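Local coordinates for protein cystalysin (Treponema denticola, PDB 1C7N) that binds pyridoxal-5'-phosphate and belongs to the class I and II aminotransferase family, working as a two-subunit assembly whose partners share their cofactor sites, at residues P47-G52 with Y278-I283; G63-T68 with F273-Y278; I92-G97 with M245-I250. All blocks are in the same frame, centred on the assembly; numbering follows the deposited sequence.

Contact 1. Residues P47-G52 with Y278-I283; sequences PELIEG and YKACEI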
# COMPACT_ATOMS: atom_id res chain seq x y z
N PRO A 47 5.22 15.27 -17.77
CA PRO A 47 4.16 16.27 -17.76
C PRO A 47 2.77 15.65 -17.97
O PRO A 47 1.80 16.04 -17.31
CB PRO A 47 4.55 17.21 -18.90
CG PRO A 47 6.05 17.09 -18.93
CD PRO A 47 6.26 15.61 -18.75
N GLU A 48 2.68 14.68 -18.88
CA GLU A 48 1.41 14.02 -19.15
C GLU A 48 0.85 13.36 -17.89
O GLU A 48 -0.36 13.41 -17.64
CB GLU A 48 1.57 12.96 -20.25
CG GLU A 48 1.92 13.51 -21.63
CD GLU A 48 3.42 13.65 -21.86
OE1 GLU A 48 3.81 13.95 -23.00
OE2 GLU A 48 4.20 13.47 -20.90
N LEU A 49 1.73 12.74 -17.10
CA LEU A 49 1.29 12.09 -15.87
C LEU A 49 0.73 13.12 -14.90
O LEU A 49 -0.37 12.96 -14.38
CB LEU A 49 2.46 11.34 -15.20
CG LEU A 49 2.12 10.71 -13.84
CD1 LEU A 49 0.96 9.74 -14.01
CD2 LEU A 49 3.33 9.98 -13.27
N ILE A 50 1.50 14.18 -14.65
CA ILE A 50 1.07 15.23 -13.74
C ILE A 50 -0.26 15.84 -14.20
O ILE A 50 -1.20 15.95 -13.42
CB ILE A 50 2.14 16.33 -13.61
CG1 ILE A 50 3.44 15.74 -13.06
CG2 ILE A 50 1.66 17.42 -12.67
CD1 ILE A 50 3.31 15.21 -11.64
N GLU A 51 -0.33 16.24 -15.47
CA GLU A 51 -1.56 16.82 -16.00
C GLU A 51 -2.67 15.77 -15.97
O GLU A 51 -3.83 16.09 -15.70
CB GLU A 51 -1.33 17.32 -17.44
CG GLU A 51 -0.26 18.41 -17.52
CD GLU A 51 -0.09 19.00 -18.91
OE1 GLU A 51 0.78 19.88 -19.06
OE2 GLU A 51 -0.82 18.58 -19.84
N GLY A 52 -2.31 14.52 -16.22
CA GLY A 52 -3.29 13.45 -16.21
C GLY A 52 -3.84 13.20 -14.81
O GLY A 52 -5.04 12.98 -14.65
N TYR A 278 -3.44 3.17 -9.59
CA TYR A 278 -3.94 2.51 -10.79
C TYR A 278 -3.91 3.46 -11.98
O TYR A 278 -3.42 3.09 -13.05
CB TYR A 278 -5.36 1.99 -10.58
CG TYR A 278 -5.44 0.84 -9.61
CD1 TYR A 278 -5.93 1.02 -8.32
CD2 TYR A 278 -5.00 -0.43 -9.97
CE1 TYR A 278 -5.97 -0.03 -7.41
CE2 TYR A 278 -5.04 -1.50 -9.06
CZ TYR A 278 -5.53 -1.29 -7.79
OH TYR A 278 -5.58 -2.33 -6.89
N LYS A 279 -4.41 4.68 -11.80
CA LYS A 279 -4.45 5.66 -12.88
C LYS A 279 -3.07 6.11 -13.36
O LYS A 279 -2.87 6.34 -14.56
CB LYS A 279 -5.26 6.89 -12.46
CG LYS A 279 -5.54 7.86 -13.60
CD LYS A 279 -6.43 7.24 -14.65
CE LYS A 279 -6.75 8.22 -15.77
NZ LYS A 279 -7.56 7.59 -16.84
N ALA A 280 -2.14 6.25 -12.43
CA ALA A 280 -0.78 6.66 -12.76
C ALA A 280 -0.13 5.68 -13.73
O ALA A 280 0.50 6.08 -14.70
CB ALA A 280 0.07 6.77 -11.48
N CYS A 281 -0.30 4.38 -13.46
CA CYS A 281 0.28 3.35 -14.32
C CYS A 281 -0.35 3.40 -15.71
O CYS A 281 0.34 3.29 -16.72
CB CYS A 281 0.06 1.97 -13.71
SG CYS A 281 0.71 0.62 -14.72
N GLU A 282 -1.67 3.57 -15.76
CA GLU A 282 -2.37 3.64 -17.03
C GLU A 282 -1.93 4.86 -17.85
O GLU A 282 -1.64 4.75 -19.04
CB GLU A 282 -3.89 3.69 -16.81
CG GLU A 282 -4.68 3.87 -18.10
CD GLU A 282 -6.18 3.77 -17.89
OE1 GLU A 282 -6.93 4.32 -18.72
OE2 GLU A 282 -6.60 3.12 -16.91
N ILE A 283 -1.87 6.02 -17.20
CA ILE A 283 -1.45 7.24 -17.88
C ILE A 283 -0.04 7.10 -18.45
O ILE A 283 0.23 7.50 -19.58
CB ILE A 283 -1.45 8.45 -16.94
CG1 ILE A 283 -2.88 8.75 -16.46
CG2 ILE A 283 -0.88 9.67 -17.66
CD1 ILE A 283 -2.93 9.80 -15.36
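Ala280 is the first residue of 278-283 to meet the other helix, and it does so with both backbone and side chain: Leu49 CD1 rests 3.8 Å from Ala280 CA and 4.0 Å from Ala280 CB. The CB bond of the leucine does not aim at the partner, but with CG anti to the backbone N (chi1 176°) the CD1 branch swings over to it. The small methyl of Ala280 lets the leucine branch settle close to the helix backbone. One residue on, Cys281 turns its back on 47-52 and packs instead on Tyr71 of helix 69-83, while Glu282 pairs with Lys286 along its own helix. In this member of the class I and II aminotransferase family, helix 275-287 thus packs on helix 47-59 with one face and on helix 69-83 with another. The short segments of 47-59 and 275-287 run roughly antiparallel, at 141°, with their axes 9.6 Å apart. Ile283 then completes the contact, its CB pointing at the other helix and its two branches taking separate sites. CG2 lies against the backbone, 3.7 Å from Leu49 CA, and also touches the carbonyl oxygen of Glu48, an atom already engaged by Gly52 N within its helix. The other branch is extended (chi2 171°), which sends CD1 along to Gly52, where it stops 3.6 Å from Gly52 C. With no side chain at Gly52, the methyl can lie directly on the peptide backbone. Leu49 CD1 comes back in here as well, 4.0 Å from Ile283 CB, so the leucine branch is wedged between Ala280 and Ile283. Farther out, Leu53 adds to the isoleucine's surroundings, and Leu62 of the second subunit packs on Leu49.

Contact 2. Residues G63-T68 with F273-Y278; sequences GYTGPT and FTTLGY. With PLP (pyridoxal-5'-phosphate), chain J.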
# COMPACT_ATOMS: atom_id res chain seq x y z
N GLY A 63 -12.41 6.83 -3.28
CA GLY A 63 -12.86 5.74 -2.42
C GLY A 63 -12.16 4.41 -2.65
O GLY A 63 -11.06 4.36 -3.20
N TYR A 64 -12.80 3.32 -2.21
CA TYR A 64 -12.23 1.99 -2.37
C TYR A 64 -12.16 1.69 -3.86
O TYR A 64 -13.18 1.57 -4.55
CB TYR A 64 -13.09 0.96 -1.63
CG TYR A 64 -12.86 1.00 -0.14
CD1 TYR A 64 -11.67 0.53 0.41
CD2 TYR A 64 -13.82 1.53 0.73
CE1 TYR A 64 -11.43 0.59 1.78
CE2 TYR A 64 -13.60 1.59 2.10
CZ TYR A 64 -12.40 1.13 2.62
OH TYR A 64 -12.18 1.20 3.97
N THR A 65 -10.93 1.57 -4.35
CA THR A 65 -10.68 1.38 -5.77
C THR A 65 -9.92 0.13 -6.16
O THR A 65 -9.03 -0.34 -5.44
CB THR A 65 -9.92 2.61 -6.31
OG1 THR A 65 -10.63 3.80 -5.93
CG2 THR A 65 -9.80 2.54 -7.84
N GLY A 66 -10.27 -0.40 -7.33
CA GLY A 66 -9.62 -1.58 -7.86
C GLY A 66 -9.29 -1.32 -9.32
O GLY A 66 -9.69 -0.28 -9.85
N PRO A 67 -8.59 -2.24 -9.99
CA PRO A 67 -8.21 -2.09 -11.40
C PRO A 67 -9.40 -2.28 -12.34
O PRO A 67 -10.20 -3.20 -12.15
CB PRO A 67 -7.18 -3.20 -11.62
CG PRO A 67 -6.89 -3.77 -10.24
CD PRO A 67 -8.16 -3.55 -9.48
N THR A 68 -9.52 -1.42 -13.35
CA THR A 68 -10.59 -1.54 -14.33
C THR A 68 -10.12 -2.52 -15.40
O THR A 68 -8.92 -2.82 -15.49
CB THR A 68 -10.87 -0.21 -15.03
OG1 THR A 68 -9.66 0.24 -15.67
CG2 THR A 68 -11.36 0.83 -14.04
N PHE A 273 -5.89 -0.39 -2.65
CA PHE A 273 -7.10 0.37 -2.98
C PHE A 273 -6.73 1.78 -3.45
O PHE A 273 -7.61 2.63 -3.60
CB PHE A 273 -8.01 0.48 -1.75
CG PHE A 273 -8.45 -0.84 -1.18
CD1 PHE A 273 -8.25 -1.13 0.16
CD2 PHE A 273 -9.06 -1.80 -1.99
CE1 PHE A 273 -8.65 -2.35 0.70
CE2 PHE A 273 -9.46 -3.02 -1.46
CZ PHE A 273 -9.26 -3.30 -0.11
N THR A 274 -5.45 2.01 -3.69
CA THR A 274 -4.95 3.31 -4.11
C THR A 274 -5.33 3.71 -5.53
O THR A 274 -4.64 3.37 -6.49
CB THR A 274 -3.42 3.38 -3.99
OG1 THR A 274 -2.93 4.49 -4.74
CG2 THR A 274 -2.80 2.09 -4.49
N THR A 275 -6.42 4.47 -5.63
CA THR A 275 -6.96 4.93 -6.91
C THR A 275 -5.98 5.64 -7.83
O THR A 275 -5.99 5.41 -9.05
CB THR A 275 -8.15 5.88 -6.68
OG1 THR A 275 -8.63 6.35 -7.95
CG2 THR A 275 -7.72 7.07 -5.84
N LEU A 276 -5.13 6.50 -7.27
CA LEU A 276 -4.16 7.22 -8.09
C LEU A 276 -3.07 6.30 -8.60
O LEU A 276 -2.49 6.54 -9.66
CB LEU A 276 -3.56 8.38 -7.30
CG LEU A 276 -4.61 9.42 -6.88
CD1 LEU A 276 -3.96 10.51 -6.04
CD2 LEU A 276 -5.27 10.01 -8.13
N GLY A 277 -2.79 5.24 -7.84
CA GLY A 277 -1.77 4.29 -8.25
C GLY A 277 -2.19 3.60 -9.53
O GLY A 277 -1.40 3.45 -10.47
N TYR A 278 -3.44 3.17 -9.59
CA TYR A 278 -3.94 2.51 -10.79
C TYR A 278 -3.91 3.46 -11.98
O TYR A 278 -3.42 3.09 -13.05
CB TYR A 278 -5.36 1.99 -10.58
CG TYR A 278 -5.44 0.84 -9.61
CD1 TYR A 278 -5.93 1.02 -8.32
CD2 TYR A 278 -5.00 -0.43 -9.97
CE1 TYR A 278 -5.97 -0.03 -7.41
CE2 TYR A 278 -5.04 -1.50 -9.06
CZ TYR A 278 -5.53 -1.29 -7.79
OH TYR A 278 -5.58 -2.33 -6.89
N1 PLP J . -12.17 -0.45 10.42
C2 PLP J . -13.56 -0.30 10.42
C2A PLP J . -14.25 -0.68 11.71
C3 PLP J . -14.16 0.29 9.21
O3 PLP J . -15.51 0.34 9.25
C4 PLP J . -13.32 0.70 8.15
C4A PLP J . -13.92 1.29 6.95
C5 PLP J . -11.85 0.51 8.29
C6 PLP J . -11.32 -0.07 9.42
C5A PLP J . -10.93 1.12 7.23
O4P PLP J . -10.00 0.23 6.72
P PLP J . -8.94 0.74 5.62
O1P PLP J . -8.07 -0.46 5.48
O2P PLP J . -8.23 1.95 6.22
O3P PLP J . -9.69 1.16 4.45
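Tyr64 and Phe273 are brought together by like first torsions: each has CG beside its own backbone N (chi1 -76° for Tyr64), and the tyrosine presents an edge where the phenylalanine presents a face. The result is a T-shaped pair with ring planes at 88° and centroids 5.3 Å apart, in which Tyr64 CD1 stands over the rim of the Phe273 ring rather than its middle. Beyond the stack, Tyr64 OH donates a short hydrogen bond of 2.5 Å to O3P of a pyridoxal-5'-phosphate that is held by Asn175, Val98 and Val99 of the second subunit. A tyrosine lent across the dimer interface to the neighbour's cofactor phosphate is a recurrent feature of the aspartate aminotransferase fold, and the contact with Phe273 probably helps to fix the orientation of the ring. At the next residue the backbones come close: Thr65 O receives a CA-H...O contact from Phe273 CA at 3.2 Å and lies in the plane of the Phe273 ring, at its edge. Thr65 OG1 gives its proton to Gly63 O at 2.8 Å from above the carbonyl plane; OG1 also lies 3.3 Å from Thr275 CB, and CG2 packs 3.8 Å from Thr275 CA. Thr274 is the N-cap of helix 275-287, its OG1 accepting from Gly277 N. One turn on, the ring of Tyr278 offers a face to the Gly66-Pro67 peptide, Gly66 C lying 4.0 Å above its centre, while Pro272 O binds the tyrosine hydroxyl.

Contact 3. Residues I92-G97 with M245-I250; sequences IINTAG and MGMSNI. With PLP (pyridoxal-5'-phosphate), chain I.
Asn94 and Asn249 lie side by side across two antiparallel strands, pointing the same way with their amide planes turned 66° apart. The Asn94 amide is committed to a main-chain acceptor: ND2 donates to Ser248 O at 2.9 Å, almost straight (176°) and in its own amide plane, while the bent Met247 chain crosses it at a slant, SD 3.9 Å from Asn94 CB. Asn249 OD1 has Tyr71 OH as its partner. On the other face of the sheet Thr95 and Ile250 cross at about a right angle. A chi1 of 62° seats Thr95 OG1 between N and the carbonyl carbon, from where it donates to Gly97 O and touches Ile250 CG1 at 3.7 Å. Ile93 N and Ile250 O, 2.7 Å apart, join the backbones, and Ile250 N returns a bond to Ile93 O. Strand 92-95 is an outermost strand, within this chain, of the seven-stranded mixed sheet. Past it the chain turns at Ala96 and lays Gly97 CA 3.4 Å from O2P of pyridoxal-5'-phosphate, in a pocket that Ser248 also lines. Ser248 N donates to Thr95 O at 2.8 Å; this bond and that from Thr95 OG1 to Gly97 O probably help hold the turn that presents Gly97 to the phosphate.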
# COMPACT_ATOMS: atom_id res chain seq x y z
N ILE A 92 -2.64 -10.77 -14.06
CA ILE A 92 -2.14 -9.63 -13.29
C ILE A 92 -2.63 -9.50 -11.85
O ILE A 92 -3.82 -9.33 -11.61
CB ILE A 92 -2.49 -8.30 -14.00
CG1 ILE A 92 -2.00 -8.32 -15.45
CG2 ILE A 92 -1.86 -7.12 -13.27
CD1 ILE A 92 -2.52 -7.17 -16.28
N ILE A 93 -1.71 -9.58 -10.90
CA ILE A 93 -2.04 -9.43 -9.48
C ILE A 93 -1.30 -8.18 -8.99
O ILE A 93 -0.10 -8.01 -9.25
CB ILE A 93 -1.59 -10.65 -8.65
CG1 ILE A 93 -2.28 -11.92 -9.17
CG2 ILE A 93 -1.92 -10.42 -7.18
CD1 ILE A 93 -3.80 -11.85 -9.14
N ASN A 94 -2.01 -7.30 -8.29
CA ASN A 94 -1.42 -6.05 -7.81
C ASN A 94 -0.93 -6.04 -6.37
O ASN A 94 -1.55 -6.64 -5.48
CB ASN A 94 -2.41 -4.90 -8.00
CG ASN A 94 -2.84 -4.72 -9.44
OD1 ASN A 94 -4.03 -4.76 -9.76
ND2 ASN A 94 -1.87 -4.52 -10.33
N THR A 95 0.18 -5.34 -6.14
CA THR A 95 0.75 -5.18 -4.82
C THR A 95 1.29 -3.76 -4.75
O THR A 95 1.54 -3.14 -5.79
CB THR A 95 1.92 -6.15 -4.56
OG1 THR A 95 2.97 -5.89 -5.49
CG2 THR A 95 1.45 -7.60 -4.70
N ALA A 96 1.45 -3.23 -3.54
CA ALA A 96 1.97 -1.89 -3.38
C ALA A 96 3.48 -1.99 -3.33
O ALA A 96 4.09 -1.89 -2.27
CB ALA A 96 1.44 -1.27 -2.08
N GLY A 97 4.09 -2.22 -4.48
CA GLY A 97 5.54 -2.33 -4.53
C GLY A 97 6.03 -3.74 -4.79
O GLY A 97 5.38 -4.72 -4.42
N MET A 245 3.99 6.17 -5.82
CA MET A 245 2.63 5.95 -6.29
C MET A 245 2.19 4.53 -5.96
O MET A 245 1.05 4.13 -6.23
CB MET A 245 2.54 6.21 -7.79
CG MET A 245 2.72 7.68 -8.14
SD MET A 245 1.51 8.71 -7.27
CE MET A 245 0.29 8.99 -8.55
N GLY A 246 3.11 3.77 -5.37
CA GLY A 246 2.86 2.40 -4.95
C GLY A 246 1.88 1.53 -5.72
O GLY A 246 0.75 1.34 -5.27
N MET A 247 2.30 1.02 -6.87
CA MET A 247 1.45 0.14 -7.67
C MET A 247 2.31 -0.78 -8.53
O MET A 247 3.10 -0.31 -9.35
CB MET A 247 0.50 0.95 -8.55
CG MET A 247 -0.48 0.09 -9.36
SD MET A 247 -1.36 -1.16 -8.38
CE MET A 247 -2.39 -0.14 -7.32
N SER A 248 2.16 -2.08 -8.32
CA SER A 248 2.94 -3.06 -9.06
C SER A 248 2.05 -4.05 -9.81
O SER A 248 0.91 -4.31 -9.41
CB SER A 248 3.84 -3.84 -8.10
OG SER A 248 4.59 -2.97 -7.28
N ASN A 249 2.57 -4.59 -10.91
CA ASN A 249 1.84 -5.56 -11.70
C ASN A 249 2.60 -6.88 -11.69
O ASN A 249 3.50 -7.10 -12.50
CB ASN A 249 1.68 -5.06 -13.13
CG ASN A 249 0.76 -3.87 -13.22
OD1 ASN A 249 -0.41 -3.95 -12.81
ND2 ASN A 249 1.27 -2.76 -13.74
N ILE A 250 2.22 -7.75 -10.75
CA ILE A 250 2.86 -9.05 -10.61
C ILE A 250 2.13 -10.00 -11.55
O ILE A 250 0.92 -10.20 -11.41
CB ILE A 250 2.76 -9.56 -9.16
CG1 ILE A 250 3.02 -8.40 -8.19
CG2 ILE A 250 3.80 -10.65 -8.92
CD1 ILE A 250 4.42 -7.78 -8.33
N1 PLP I . 13.53 -4.55 -7.42
C2 PLP I . 14.75 -3.98 -7.83
C2A PLP I . 15.75 -4.94 -8.44
C3 PLP I . 14.86 -2.52 -7.70
O3 PLP I . 16.07 -2.05 -8.00
C4 PLP I . 13.75 -1.78 -7.23
C4A PLP I . 13.77 -0.32 -7.18
C5 PLP I . 12.50 -2.52 -6.86
C6 PLP I . 12.44 -3.88 -6.94
C5A PLP I . 11.24 -1.67 -6.73
O4P PLP I . 10.46 -1.66 -5.60
P PLP I . 9.12 -0.75 -5.77
O1P PLP I . 8.68 -0.62 -4.38
O2P PLP I . 8.13 -1.53 -6.61
O3P PLP I . 9.44 0.54 -6.38

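In the fold
All three contacts are largely buried, yet they differ in chemistry. Contact 1 is apolar helix packing, contact 2 mixes ring stacking with loop backbone, and contact 3 is strand pairing by hydrogen bonds at the sheet edge. Contacts 1 and 2 draw on the same helix, 275-287; contact 1 touches the second subunit through 47-52, contact 2 through both its segments. That helix also covers contact 3: the Tyr278 ring packs on Met247 and Asn94, and Ala280 on Met245. Contacts 2 and 3 each reach a pyridoxal-5'-phosphate, but not the same one: contact 2 binds the cofactor held by the second subunit, whereas contact 3 lines its own chain's pocket.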